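Local coordinates for putative cell adhesion protein (Bacteroides thetaiotaomicron, PDB 4DGU) that probably serves as a fimbrillin-like, pilus-related subunit in cell adhesion and binds zinc ions, at residues A[128-133]-A[189-194]; A[132-137]-A[176-181]; A[147-152]-A[200-205]; A[193-198]-A[215-220]. One frame throughout, in Å; residues are numbered along the deposited sequence.

Interaction 1: A[128-133]-A[189-194]; sequences MTVPVI and VLPQKI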
loop_
_atom_site.group_PDB
_atom_site.type_symbol
_atom_site.label_atom_id
_atom_site.label_comp_id
_atom_site.label_asym_id
_atom_site.label_seq_id
_atom_site.Cartn_x
_atom_site.Cartn_y
_atom_site.Cartn_z
HETATM N N MSE A 128 -21.016 -11.174 -2.637
HETATM C CA MSE A 128 -20.882 -10.307 -3.827
HETATM C C MSE A 128 -21.049 -8.829 -3.485
HETATM O O MSE A 128 -20.596 -7.967 -4.250
HETATM C CB MSE A 128 -21.861 -10.716 -4.943
HETATM C CG MSE A 128 -21.932 -12.233 -5.199
HETATM SE SE MSE A 128 -20.190 -13.085 -5.401
HETATM C CE MSE A 128 -19.528 -12.215 -7.076
ATOM N N THR A 129 -21.700 -8.549 -2.336
ATOM C CA THR A 129 -21.863 -7.216 -1.757
ATOM C C THR A 129 -20.732 -7.003 -0.718
ATOM O O THR A 129 -19.972 -7.942 -0.430
ATOM C CB THR A 129 -23.252 -7.045 -1.165
ATOM O OG1 THR A 129 -23.500 -8.175 -0.329
ATOM C CG2 THR A 129 -24.349 -6.916 -2.239
ATOM N N VAL A 130 -20.618 -5.773 -0.162
ATOM C CA VAL A 130 -19.539 -5.400 0.753
ATOM C C VAL A 130 -20.119 -5.033 2.141
ATOM O O VAL A 130 -20.742 -3.981 2.251
ATOM C CB VAL A 130 -18.657 -4.241 0.147
ATOM C CG1 VAL A 130 -17.515 -3.828 1.081
ATOM C CG2 VAL A 130 -18.108 -4.618 -1.240
ATOM N N PRO A 131 -19.947 -5.865 3.204
ATOM C CA PRO A 131 -20.456 -5.468 4.533
ATOM C C PRO A 131 -19.699 -4.279 5.107
ATOM O O PRO A 131 -18.508 -4.058 4.812
ATOM C CB PRO A 131 -20.232 -6.710 5.409
ATOM C CG PRO A 131 -19.783 -7.784 4.529
ATOM C CD PRO A 131 -19.265 -7.171 3.268
ATOM N N VAL A 132 -20.405 -3.502 5.919
ATOM C CA VAL A 132 -19.864 -2.315 6.575
ATOM C C VAL A 132 -19.941 -2.523 8.090
ATOM O O VAL A 132 -21.023 -2.799 8.619
ATOM C CB VAL A 132 -20.587 -0.999 6.136
ATOM C CG1 VAL A 132 -19.862 0.228 6.691
ATOM C CG2 VAL A 132 -20.710 -0.908 4.615
ATOM N N ILE A 133 -18.793 -2.395 8.778
ATOM C CA ILE A 133 -18.753 -2.528 10.236
ATOM C C ILE A 133 -18.309 -1.221 10.867
ATOM O O ILE A 133 -17.385 -0.579 10.371
ATOM C CB ILE A 133 -17.903 -3.729 10.738
ATOM C CG1 ILE A 133 -16.421 -3.633 10.313
ATOM C CG2 ILE A 133 -18.531 -5.059 10.283
ATOM C CD1 ILE A 133 -15.527 -4.620 11.005
ATOM N N VAL A 189 -22.952 -2.784 1.052
ATOM C CA VAL A 189 -22.920 -1.782 -0.020
ATOM C C VAL A 189 -22.529 -2.495 -1.308
ATOM O O VAL A 189 -22.013 -3.617 -1.278
ATOM C CB VAL A 189 -22.037 -0.536 0.283
ATOM C CG1 VAL A 189 -22.618 0.298 1.429
ATOM C CG2 VAL A 189 -20.581 -0.911 0.551
ATOM N N LEU A 190 -22.811 -1.871 -2.442
ATOM C CA LEU A 190 -22.469 -2.506 -3.700
ATOM C C LEU A 190 -21.003 -2.236 -4.036
ATOM O O LEU A 190 -20.511 -1.168 -3.659
ATOM C CB LEU A 190 -23.398 -2.050 -4.832
ATOM C CG LEU A 190 -24.909 -2.276 -4.647
ATOM C CD1 LEU A 190 -25.683 -1.655 -5.781
ATOM C CD2 LEU A 190 -25.262 -3.774 -4.544
ATOM N N PRO A 191 -20.271 -3.210 -4.664
ATOM C CA PRO A 191 -18.848 -2.965 -5.010
ATOM C C PRO A 191 -18.662 -1.754 -5.920
ATOM O O PRO A 191 -19.332 -1.607 -6.935
ATOM C CB PRO A 191 -18.426 -4.246 -5.734
ATOM C CG PRO A 191 -19.452 -5.256 -5.394
ATOM C CD PRO A 191 -20.722 -4.540 -5.138
ATOM N N GLN A 192 -17.760 -0.864 -5.516
ATOM C CA GLN A 192 -17.429 0.381 -6.195
ATOM C C GLN A 192 -16.106 0.911 -5.686
ATOM O O GLN A 192 -15.656 0.525 -4.603
ATOM C CB GLN A 192 -18.535 1.434 -5.978
ATOM C CG GLN A 192 -18.845 1.725 -4.507
ATOM C CD GLN A 192 -20.174 2.398 -4.320
ATOM O OE1 GLN A 192 -20.304 3.604 -4.437
ATOM N NE2 GLN A 192 -21.195 1.632 -4.029
ATOM N N LYS A 193 -15.515 1.839 -6.437
ATOM C CA LYS A 193 -14.290 2.485 -6.049
ATOM C C LYS A 193 -14.586 3.688 -5.156
ATOM O O LYS A 193 -15.403 4.547 -5.495
ATOM C CB LYS A 193 -13.476 2.901 -7.295
ATOM C CG LYS A 193 -12.237 3.748 -6.990
ATOM C CD LYS A 193 -10.961 3.051 -7.389
ATOM C CE LYS A 193 -9.740 3.852 -7.009
ATOM N NZ LYS A 193 -9.469 4.995 -7.944
ATOM N N ILE A 194 -13.878 3.754 -4.021
ATOM C CA ILE A 194 -13.899 4.908 -3.111
ATOM C C ILE A 194 -12.524 5.550 -3.257
ATOM O O ILE A 194 -11.523 4.858 -3.105
ATOM C CB ILE A 194 -14.215 4.518 -1.643
ATOM C CG1 ILE A 194 -15.613 3.874 -1.489
ATOM C CG2 ILE A 194 -14.053 5.746 -0.727
ATOM C CD1 ILE A 194 -15.800 3.155 -0.173
#
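Val130 N gives a 2.8 Å hydrogen bond to Val189 O, and Val189 N returns one of the same length to Val130 O. The two residues form an antiparallel hydrogen-bonded pair. Their side chains lie on the same face of the sheet, and Val130 CB rests on Val189 CG2 at 3.9 Å. The other branch of Val189, CG1, stands anti to the carbonyl carbon (chi1 -67°). From there Val189 CG1 meets Val132 CG2 at 3.9 Å, and these two side chains cross at about a right angle. The pairing adds the short strand 188-189 to the long strand 120-135 within the mixed sheet of this fimbrillin-like fold. Strand 225-230 runs parallel to 120-135 in the same sheet. The strand ends at Val189, and Leu190 to Gln192 continue as loop. Thr129 CG2 meets Leu190 CD2 at 4.0 Å, while Thr129 OG1 bonds to Asn188 and to His107 N. The ring of Pro191 lies against the backbone before Thr129, with Pro191 CG 3.2 Å from Met128 O. Pro191 CA sits 4.2 Å from Val130 CG2. The amide of Gln192 folds back on its own segment. Gln192 NE2 gives a bond of 2.9 Å to Leu190 O, from above the carbonyl plane, and a second to Lys153 O.

Interaction 2: A[132-137]-A[176-181]; sequences VIILDE and IEVKKV. With ZN (zinc ion), chain E.
Val178 CG1 is wedged between two side chains of strand 120-135. It lies 3.6 Å from Val132 CG1 and 3.6 Å from Ile134 CG1. The Val132 and Val178 side chains cross at about a right angle. Both place CG1 anti to the backbone N, and these branches meet. Ile134 comes in obliquely and carries its CD1 over the backbone, 3.6 Å from Val178 O. Leu150 and Val148 of strand 147-159 and Val228 of strand 225-230 continue this apolar cluster. The other half of the contact is loose. No direct hydrogen bond joins the two segments, and waters span the gap. Lys179 O accepts from two of them. Water 1 also donates to Val132 O at 2.6 Å. Water 2 accepts from Ile134 N at 2.8 Å. Water 3 joins Val181 N, at 2.8 Å, to Ile134 O by a longer bond. Lys180 NZ leaves the contact and bonds to Gly144 O. Past the strand end, Glu137 extends away from 176-181, and its OE2 binds a zinc ion at 2.0 Å. Water 4 and Glu199 of a neighbouring subunit also bind this metal. The arrangement is consistent with the beta-sandwich core expected of a transthyretin-like fold: strand 120-135 meets the chain just after strand 173-177, with bridging waters alongside and an intersubunit zinc site past the strand end.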
loop_
_atom_site.group_PDB
_atom_site.type_symbol
_atom_site.label_atom_id
_atom_site.label_comp_id
_atom_site.label_asym_id
_atom_site.label_seq_id
_atom_site.Cartn_x
_atom_site.Cartn_y
_atom_site.Cartn_z
ATOM N N VAL A 132 -20.405 -3.502 5.919
ATOM C CA VAL A 132 -19.864 -2.315 6.575
ATOM C C VAL A 132 -19.941 -2.523 8.090
ATOM O O VAL A 132 -21.023 -2.799 8.619
ATOM C CB VAL A 132 -20.587 -0.999 6.136
ATOM C CG1 VAL A 132 -19.862 0.228 6.691
ATOM C CG2 VAL A 132 -20.710 -0.908 4.615
ATOM N N ILE A 133 -18.793 -2.395 8.778
ATOM C CA ILE A 133 -18.753 -2.528 10.236
ATOM C C ILE A 133 -18.309 -1.221 10.867
ATOM O O ILE A 133 -17.385 -0.579 10.371
ATOM C CB ILE A 133 -17.903 -3.729 10.738
ATOM C CG1 ILE A 133 -16.421 -3.633 10.313
ATOM C CG2 ILE A 133 -18.531 -5.059 10.283
ATOM C CD1 ILE A 133 -15.527 -4.620 11.005
ATOM N N ILE A 134 -18.969 -0.835 11.959
ATOM C CA ILE A 134 -18.639 0.367 12.739
ATOM C C ILE A 134 -17.828 -0.064 13.948
ATOM O O ILE A 134 -18.293 -0.861 14.777
ATOM C CB ILE A 134 -19.855 1.253 13.175
ATOM C CG1 ILE A 134 -20.874 1.449 12.029
ATOM C CG2 ILE A 134 -19.366 2.627 13.743
ATOM C CD1 ILE A 134 -22.253 2.006 12.515
ATOM N N LEU A 135 -16.617 0.482 14.051
ATOM C CA LEU A 135 -15.716 0.151 15.154
ATOM C C LEU A 135 -15.310 1.386 15.925
ATOM O O LEU A 135 -15.244 2.491 15.366
ATOM C CB LEU A 135 -14.450 -0.586 14.632
ATOM C CG LEU A 135 -14.670 -1.729 13.643
ATOM C CD1 LEU A 135 -13.420 -1.999 12.845
ATOM C CD2 LEU A 135 -15.186 -2.968 14.332
ATOM N N ASP A 136 -15.006 1.197 17.212
ATOM C CA ASP A 136 -14.483 2.279 18.036
ATOM C C ASP A 136 -12.960 2.398 17.739
ATOM O O ASP A 136 -12.449 1.703 16.859
ATOM C CB ASP A 136 -14.806 2.040 19.541
ATOM C CG ASP A 136 -14.133 0.864 20.239
ATOM O OD1 ASP A 136 -13.125 0.341 19.705
ATOM O OD2 ASP A 136 -14.577 0.503 21.348
ATOM N N GLU A 137 -12.243 3.230 18.496
ATOM C CA GLU A 137 -10.798 3.486 18.366
ATOM C C GLU A 137 -9.934 2.216 18.510
ATOM O O GLU A 137 -8.835 2.159 17.945
ATOM C CB GLU A 137 -10.389 4.480 19.443
ATOM C CG GLU A 137 -9.177 5.304 19.095
ATOM C CD GLU A 137 -8.845 6.380 20.110
ATOM O OE1 GLU A 137 -9.763 7.099 20.574
ATOM O OE2 GLU A 137 -7.640 6.523 20.416
ATOM N N ILE A 176 -26.852 6.271 2.944
ATOM C CA ILE A 176 -27.162 4.949 3.489
ATOM C C ILE A 176 -26.778 4.951 4.970
ATOM O O ILE A 176 -25.615 5.194 5.282
ATOM C CB ILE A 176 -26.381 3.840 2.683
ATOM C CG1 ILE A 176 -26.645 3.930 1.142
ATOM C CG2 ILE A 176 -26.690 2.430 3.216
ATOM C CD1 ILE A 176 -25.368 3.826 0.244
ATOM N N GLU A 177 -27.739 4.696 5.873
ATOM C CA GLU A 177 -27.427 4.595 7.299
ATOM C C GLU A 177 -26.789 3.207 7.583
ATOM O O GLU A 177 -27.239 2.187 7.036
ATOM C CB GLU A 177 -28.662 4.828 8.168
ATOM C CG GLU A 177 -28.305 5.240 9.589
ATOM C CD GLU A 177 -29.435 5.336 10.599
ATOM O OE1 GLU A 177 -30.611 5.485 10.190
ATOM O OE2 GLU A 177 -29.130 5.300 11.813
ATOM N N VAL A 178 -25.724 3.193 8.407
ATOM C CA VAL A 178 -24.969 1.984 8.733
ATOM C C VAL A 178 -25.460 1.432 10.073
ATOM O O VAL A 178 -25.542 2.148 11.066
ATOM C CB VAL A 178 -23.429 2.230 8.701
ATOM C CG1 VAL A 178 -22.637 0.941 8.950
ATOM C CG2 VAL A 178 -23.006 2.823 7.373
ATOM N N LYS A 179 -25.813 0.157 10.076
ATOM C CA LYS A 179 -26.270 -0.556 11.265
ATOM C C LYS A 179 -25.085 -0.981 12.137
ATOM O O LYS A 179 -24.008 -1.313 11.620
ATOM C CB LYS A 179 -27.075 -1.814 10.857
ATOM C CG LYS A 179 -28.236 -1.526 9.918
ATOM C CD LYS A 179 -29.516 -2.188 10.412
ATOM C CE LYS A 179 -30.714 -1.769 9.592
ATOM N NZ LYS A 179 -31.999 -2.023 10.308
ATOM N N LYS A 180 -25.289 -0.989 13.461
ATOM C CA LYS A 180 -24.294 -1.470 14.409
ATOM C C LYS A 180 -24.364 -3.014 14.436
ATOM O O LYS A 180 -25.387 -3.587 14.034
ATOM C CB LYS A 180 -24.541 -0.883 15.806
ATOM C CG LYS A 180 -24.280 0.615 15.967
ATOM C CD LYS A 180 -24.519 1.043 17.412
ATOM C CE LYS A 180 -25.969 0.885 17.872
ATOM N NZ LYS A 180 -26.141 1.166 19.329
ATOM N N VAL A 181 -23.310 -3.679 14.950
ATOM C CA VAL A 181 -23.248 -5.151 15.087
ATOM C C VAL A 181 -24.451 -5.690 15.909
ATOM O O VAL A 181 -25.033 -6.714 15.533
ATOM C CB VAL A 181 -21.887 -5.543 15.723
ATOM C CG1 VAL A 181 -21.886 -6.990 16.216
ATOM C CG2 VAL A 181 -20.737 -5.286 14.743
HETATM ZN ZN ZN E . -6.846 8.356 20.684
HETATM O O HOH W 1 -23.557 -2.837 9.389
HETATM O O HOH W 2 -21.427 -2.035 12.478
HETATM O O HOH W 3 -21.236 -1.856 15.642
HETATM O O HOH W 4 -7.835 10.008 19.944
#

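Interaction 3: A[147-152]-A[200-205]; sequences KVELSL and IGTITV
Ile200 CD1 lies over the ends of two leucines, 4.0 Å from Leu150 CD2 and 3.9 Å from Leu152 CD2. Its CG1 sits between the backbone N and the carbonyl carbon (chi1 59°), which swings CD1 toward both. Ile200 CG2 touches Ser151 O at 3.5 Å. Gly201 is paired with Leu150, and Leu150 CD2 rests 4.1 Å from Gly201 CA. Further along this apolar face, Val148 CG2 meets Ile203 CD1 at 4.0 Å. The other face is polar. Glu149 and Thr202 sit side by side there, with Thr202 OG1 3.7 Å from Glu149 CB, and Lys147 pairs with Thr204 beyond them. Both of these pairs are doubly hydrogen-bonded. At the Ile200 end a single bond, Ser151 N to Ile200 O at 2.7 Å, is more bent (141° at hydrogen). Ile239 of a neighbouring subunit packs on Leu150 and Ile200. Strand 173-177 flanks 147-152 as well, and strand 209-214 lies beyond 201-204. The strand axes run 165° apart, the twisted antiparallel pairing of a beta sheet with one apolar and one polar face.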
loop_
_atom_site.group_PDB
_atom_site.type_symbol
_atom_site.label_atom_id
_atom_site.label_comp_id
_atom_site.label_asym_id
_atom_site.label_seq_id
_atom_site.Cartn_x
_atom_site.Cartn_y
_atom_site.Cartn_z
ATOM N N LYS A 147 -25.288 8.402 14.998
ATOM C CA LYS A 147 -25.787 7.980 13.692
ATOM C C LYS A 147 -24.612 8.032 12.697
ATOM O O LYS A 147 -23.939 9.054 12.608
ATOM C CB LYS A 147 -26.978 8.867 13.243
ATOM C CG LYS A 147 -27.617 8.465 11.902
ATOM C CD LYS A 147 -29.013 9.058 11.701
ATOM C CE LYS A 147 -29.016 10.448 11.102
ATOM N NZ LYS A 147 -30.403 10.945 10.878
ATOM N N VAL A 148 -24.342 6.912 12.004
ATOM C CA VAL A 148 -23.267 6.793 11.022
ATOM C C VAL A 148 -23.917 6.551 9.666
ATOM O O VAL A 148 -24.690 5.601 9.505
ATOM C CB VAL A 148 -22.212 5.681 11.363
ATOM C CG1 VAL A 148 -21.040 5.709 10.378
ATOM C CG2 VAL A 148 -21.701 5.806 12.802
ATOM N N GLU A 149 -23.594 7.413 8.695
ATOM C CA GLU A 149 -24.110 7.317 7.330
ATOM C C GLU A 149 -22.981 7.349 6.307
ATOM O O GLU A 149 -21.966 7.991 6.538
ATOM C CB GLU A 149 -25.068 8.476 7.043
ATOM C CG GLU A 149 -26.306 8.546 7.918
ATOM C CD GLU A 149 -27.143 9.780 7.635
ATOM O OE1 GLU A 149 -26.684 10.898 7.972
ATOM O OE2 GLU A 149 -28.242 9.634 7.050
ATOM N N LEU A 150 -23.179 6.697 5.162
ATOM C CA LEU A 150 -22.242 6.720 4.036
ATOM C C LEU A 150 -22.944 7.256 2.800
ATOM O O LEU A 150 -24.128 6.975 2.608
ATOM C CB LEU A 150 -21.679 5.320 3.722
ATOM C CG LEU A 150 -20.856 4.626 4.778
ATOM C CD1 LEU A 150 -20.494 3.217 4.308
ATOM C CD2 LEU A 150 -19.600 5.452 5.176
ATOM N N SER A 151 -22.236 8.008 1.965
ATOM C CA SER A 151 -22.799 8.531 0.720
ATOM C C SER A 151 -22.086 7.819 -0.424
ATOM O O SER A 151 -20.936 8.140 -0.759
ATOM C CB SER A 151 -22.677 10.052 0.632
ATOM O OG SER A 151 -23.091 10.500 -0.646
ATOM N N LEU A 152 -22.758 6.783 -0.958
ATOM C CA LEU A 152 -22.248 5.900 -2.004
ATOM C C LEU A 152 -23.298 5.613 -3.059
ATOM O O LEU A 152 -24.475 5.876 -2.854
ATOM C CB LEU A 152 -21.810 4.571 -1.372
ATOM C CG LEU A 152 -20.617 4.597 -0.430
ATOM C CD1 LEU A 152 -20.465 3.270 0.263
ATOM C CD2 LEU A 152 -19.320 4.994 -1.163
ATOM N N ILE A 200 -17.123 10.601 2.077
ATOM C CA ILE A 200 -18.307 9.778 1.920
ATOM C C ILE A 200 -19.095 9.601 3.225
ATOM O O ILE A 200 -20.305 9.412 3.165
ATOM C CB ILE A 200 -17.988 8.403 1.257
ATOM C CG1 ILE A 200 -16.982 7.579 2.050
ATOM C CG2 ILE A 200 -17.518 8.583 -0.180
ATOM C CD1 ILE A 200 -17.233 6.061 1.963
ATOM N N GLY A 201 -18.441 9.685 4.366
ATOM C CA GLY A 201 -19.106 9.447 5.632
ATOM C C GLY A 201 -19.400 10.641 6.506
ATOM O O GLY A 201 -18.781 11.707 6.391
ATOM N N THR A 202 -20.390 10.448 7.379
ATOM C CA THR A 202 -20.833 11.413 8.378
ATOM C C THR A 202 -21.229 10.680 9.642
ATOM O O THR A 202 -21.782 9.586 9.581
ATOM C CB THR A 202 -21.989 12.345 7.894
ATOM O OG1 THR A 202 -23.050 11.589 7.311
ATOM C CG2 THR A 202 -21.542 13.400 6.922
ATOM N N ILE A 203 -20.912 11.287 10.787
ATOM C CA ILE A 203 -21.289 10.809 12.105
ATOM C C ILE A 203 -22.034 11.967 12.791
ATOM O O ILE A 203 -21.507 13.084 12.880
ATOM C CB ILE A 203 -20.142 10.196 12.963
ATOM C CG1 ILE A 203 -20.665 9.750 14.343
ATOM C CG2 ILE A 203 -18.919 11.111 13.073
ATOM C CD1 ILE A 203 -19.937 8.675 14.965
ATOM N N THR A 204 -23.280 11.699 13.203
ATOM C CA THR A 204 -24.154 12.654 13.859
ATOM C C THR A 204 -24.441 12.173 15.288
ATOM O O THR A 204 -24.899 11.048 15.493
ATOM C CB THR A 204 -25.439 12.848 13.027
ATOM O OG1 THR A 204 -25.090 13.167 11.682
ATOM C CG2 THR A 204 -26.358 13.926 13.596
ATOM N N VAL A 205 -24.157 13.024 16.273
ATOM C CA VAL A 205 -24.430 12.719 17.678
ATOM C C VAL A 205 -24.786 14.045 18.351
ATOM O O VAL A 205 -23.962 14.960 18.413
ATOM C CB VAL A 205 -23.318 11.898 18.411
ATOM C CG1 VAL A 205 -21.961 12.597 18.400
ATOM C CG2 VAL A 205 -23.744 11.509 19.828
#

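Interaction 4: A[193-198]-A[215-220]; sequences KINAGE and VEDLDL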
loop_
_atom_site.group_PDB
_atom_site.type_symbol
_atom_site.label_atom_id
_atom_site.label_comp_id
_atom_site.label_asym_id
_atom_site.label_seq_id
_atom_site.Cartn_x
_atom_site.Cartn_y
_atom_site.Cartn_z
ATOM N N LYS A 193 -15.515 1.839 -6.437
ATOM C CA LYS A 193 -14.290 2.485 -6.049
ATOM C C LYS A 193 -14.586 3.688 -5.156
ATOM O O LYS A 193 -15.403 4.547 -5.495
ATOM C CB LYS A 193 -13.476 2.901 -7.295
ATOM C CG LYS A 193 -12.237 3.748 -6.990
ATOM C CD LYS A 193 -10.961 3.051 -7.389
ATOM C CE LYS A 193 -9.740 3.852 -7.009
ATOM N NZ LYS A 193 -9.469 4.995 -7.944
ATOM N N ILE A 194 -13.878 3.754 -4.021
ATOM C CA ILE A 194 -13.899 4.908 -3.111
ATOM C C ILE A 194 -12.524 5.550 -3.257
ATOM O O ILE A 194 -11.523 4.858 -3.105
ATOM C CB ILE A 194 -14.215 4.518 -1.643
ATOM C CG1 ILE A 194 -15.613 3.874 -1.489
ATOM C CG2 ILE A 194 -14.053 5.746 -0.727
ATOM C CD1 ILE A 194 -15.800 3.155 -0.173
ATOM N N ASN A 195 -12.473 6.834 -3.589
ATOM C CA ASN A 195 -11.197 7.555 -3.742
ATOM C C ASN A 195 -10.649 8.050 -2.401
ATOM O O ASN A 195 -11.420 8.345 -1.482
ATOM C CB ASN A 195 -11.358 8.747 -4.687
ATOM C CG ASN A 195 -11.890 8.372 -6.045
ATOM O OD1 ASN A 195 -11.432 7.425 -6.695
ATOM N ND2 ASN A 195 -12.876 9.114 -6.498
ATOM N N ALA A 196 -9.310 8.150 -2.306
ATOM C CA ALA A 196 -8.583 8.691 -1.148
ATOM C C ALA A 196 -9.040 10.112 -0.896
ATOM O O ALA A 196 -9.193 10.899 -1.847
ATOM C CB ALA A 196 -7.092 8.646 -1.397
ATOM N N GLY A 197 -9.387 10.389 0.359
ATOM C CA GLY A 197 -9.887 11.697 0.770
ATOM C C GLY A 197 -11.328 11.992 0.376
ATOM O O GLY A 197 -11.784 13.133 0.528
ATOM N N GLU A 198 -12.058 10.994 -0.148
ATOM C CA GLU A 198 -13.460 11.178 -0.554
ATOM C C GLU A 198 -14.280 11.234 0.733
ATOM O O GLU A 198 -14.192 10.324 1.564
ATOM C CB GLU A 198 -13.922 10.052 -1.519
ATOM C CG GLU A 198 -15.119 10.379 -2.412
ATOM C CD GLU A 198 -15.527 9.343 -3.465
ATOM O OE1 GLU A 198 -14.799 8.341 -3.673
ATOM O OE2 GLU A 198 -16.583 9.553 -4.106
ATOM N N VAL A 215 -8.982 7.208 3.713
ATOM C CA VAL A 215 -7.589 7.623 3.784
ATOM C C VAL A 215 -6.862 7.197 2.526
ATOM O O VAL A 215 -5.937 7.870 2.087
ATOM C CB VAL A 215 -6.868 7.101 5.057
ATOM C CG1 VAL A 215 -7.311 7.882 6.288
ATOM C CG2 VAL A 215 -7.080 5.590 5.264
ATOM N N GLU A 216 -7.287 6.078 1.946
ATOM C CA GLU A 216 -6.701 5.472 0.749
ATOM C C GLU A 216 -7.784 5.069 -0.268
ATOM O O GLU A 216 -8.966 4.999 0.070
ATOM C CB GLU A 216 -5.870 4.234 1.173
ATOM C CG GLU A 216 -4.804 3.816 0.169
ATOM C CD GLU A 216 -3.818 4.890 -0.270
ATOM O OE1 GLU A 216 -2.997 5.322 0.577
ATOM O OE2 GLU A 216 -3.823 5.256 -1.470
ATOM N N ASP A 217 -7.367 4.825 -1.517
ATOM C CA ASP A 217 -8.218 4.341 -2.600
ATOM C C ASP A 217 -8.647 2.936 -2.266
ATOM O O ASP A 217 -7.807 2.128 -1.826
ATOM C CB ASP A 217 -7.456 4.371 -3.937
ATOM C CG ASP A 217 -7.493 5.672 -4.720
ATOM O OD1 ASP A 217 -7.868 6.715 -4.138
ATOM O OD2 ASP A 217 -7.147 5.651 -5.916
ATOM N N LEU A 218 -9.959 2.650 -2.402
ATOM C CA LEU A 218 -10.534 1.323 -2.106
ATOM C C LEU A 218 -11.392 0.898 -3.242
ATOM O O LEU A 218 -12.493 1.409 -3.379
ATOM C CB LEU A 218 -11.359 1.318 -0.795
ATOM C CG LEU A 218 -10.648 1.691 0.504
ATOM C CD1 LEU A 218 -11.648 2.194 1.536
ATOM C CD2 LEU A 218 -9.855 0.525 1.054
ATOM N N ASP A 219 -10.883 0.008 -4.090
ATOM C CA ASP A 219 -11.600 -0.502 -5.247
ATOM C C ASP A 219 -12.289 -1.792 -4.803
ATOM O O ASP A 219 -11.759 -2.894 -4.998
ATOM C CB ASP A 219 -10.630 -0.713 -6.433
ATOM C CG ASP A 219 -11.281 -0.892 -7.805
ATOM O OD1 ASP A 219 -12.516 -0.664 -7.925
ATOM O OD2 ASP A 219 -10.551 -1.239 -8.769
ATOM N N LEU A 220 -13.440 -1.631 -4.127
ATOM C CA LEU A 220 -14.177 -2.722 -3.489
ATOM C C LEU A 220 -14.727 -3.721 -4.481
ATOM O O LEU A 220 -15.191 -3.347 -5.558
ATOM C CB LEU A 220 -15.318 -2.188 -2.619
ATOM C CG LEU A 220 -14.950 -1.123 -1.538
ATOM C CD1 LEU A 220 -16.212 -0.452 -1.034
ATOM C CD2 LEU A 220 -14.141 -1.723 -0.378
#
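Lys193 lies across Asp219 and turns its amine to Asp217, on one face of a short two-stranded antiparallel ribbon. The Lys193 and Asp219 side chains cross at about a right angle, with Lys193 CD 3.9 Å from Asp219 CB. The lysine chain bends at chi2 (117°) and again at chi4, which brings NZ round to Asp217. There Lys193 NZ forms a salt bridge with Asp217 OD2 at 3.2 Å, meeting it from above the carboxylate plane. The other oxygen of this carboxylate, OD1, is used differently. It takes the backbone N-H of Ala196 nearly along its C-O axis. One aspartate thus holds both a lysine and the start of the type II turn Asn195 to Glu198. Glu198 OE1 adds to this by accepting from Asn195 N at 2.8 Å. The opposite face is apolar. Ile194 and Leu218 form the hydrogen-bonded pair, with their CB atoms 4.4 Å apart. Leu226 of strand 225-230 packs on both. Glu216, a zinc-site residue, lies beside Ala196 at the turn end of the ribbon, and Lys233 of a neighbouring subunit bonds to Gly197 O. On the apolar face Ile194 CD1 approaches Leu220 obliquely and touches Leu220 CD1 at 3.7 Å.

How the interactions relate
Strand 120-135 comes first and supplies one side of interactions 1 and 2. These two start from the same overlapping stretch; interaction 2 closes first, at 176-181, and interaction 1 later, at 189-194. Interaction 3 starts at 147-152, within both spans, and ends later at 200-205, so it crosses both. Interaction 4 begins on the segment where interaction 1 ends and closes the short loop to 215-220. It crosses interaction 3 and follows interaction 2 in series. Val178 N and Ile176 N bond back to strand 147-159, joining interactions 2 and 3. Ile194 packs on Ile200 and Leu152, tying the 193-194 ribbon to the six-stranded sheet.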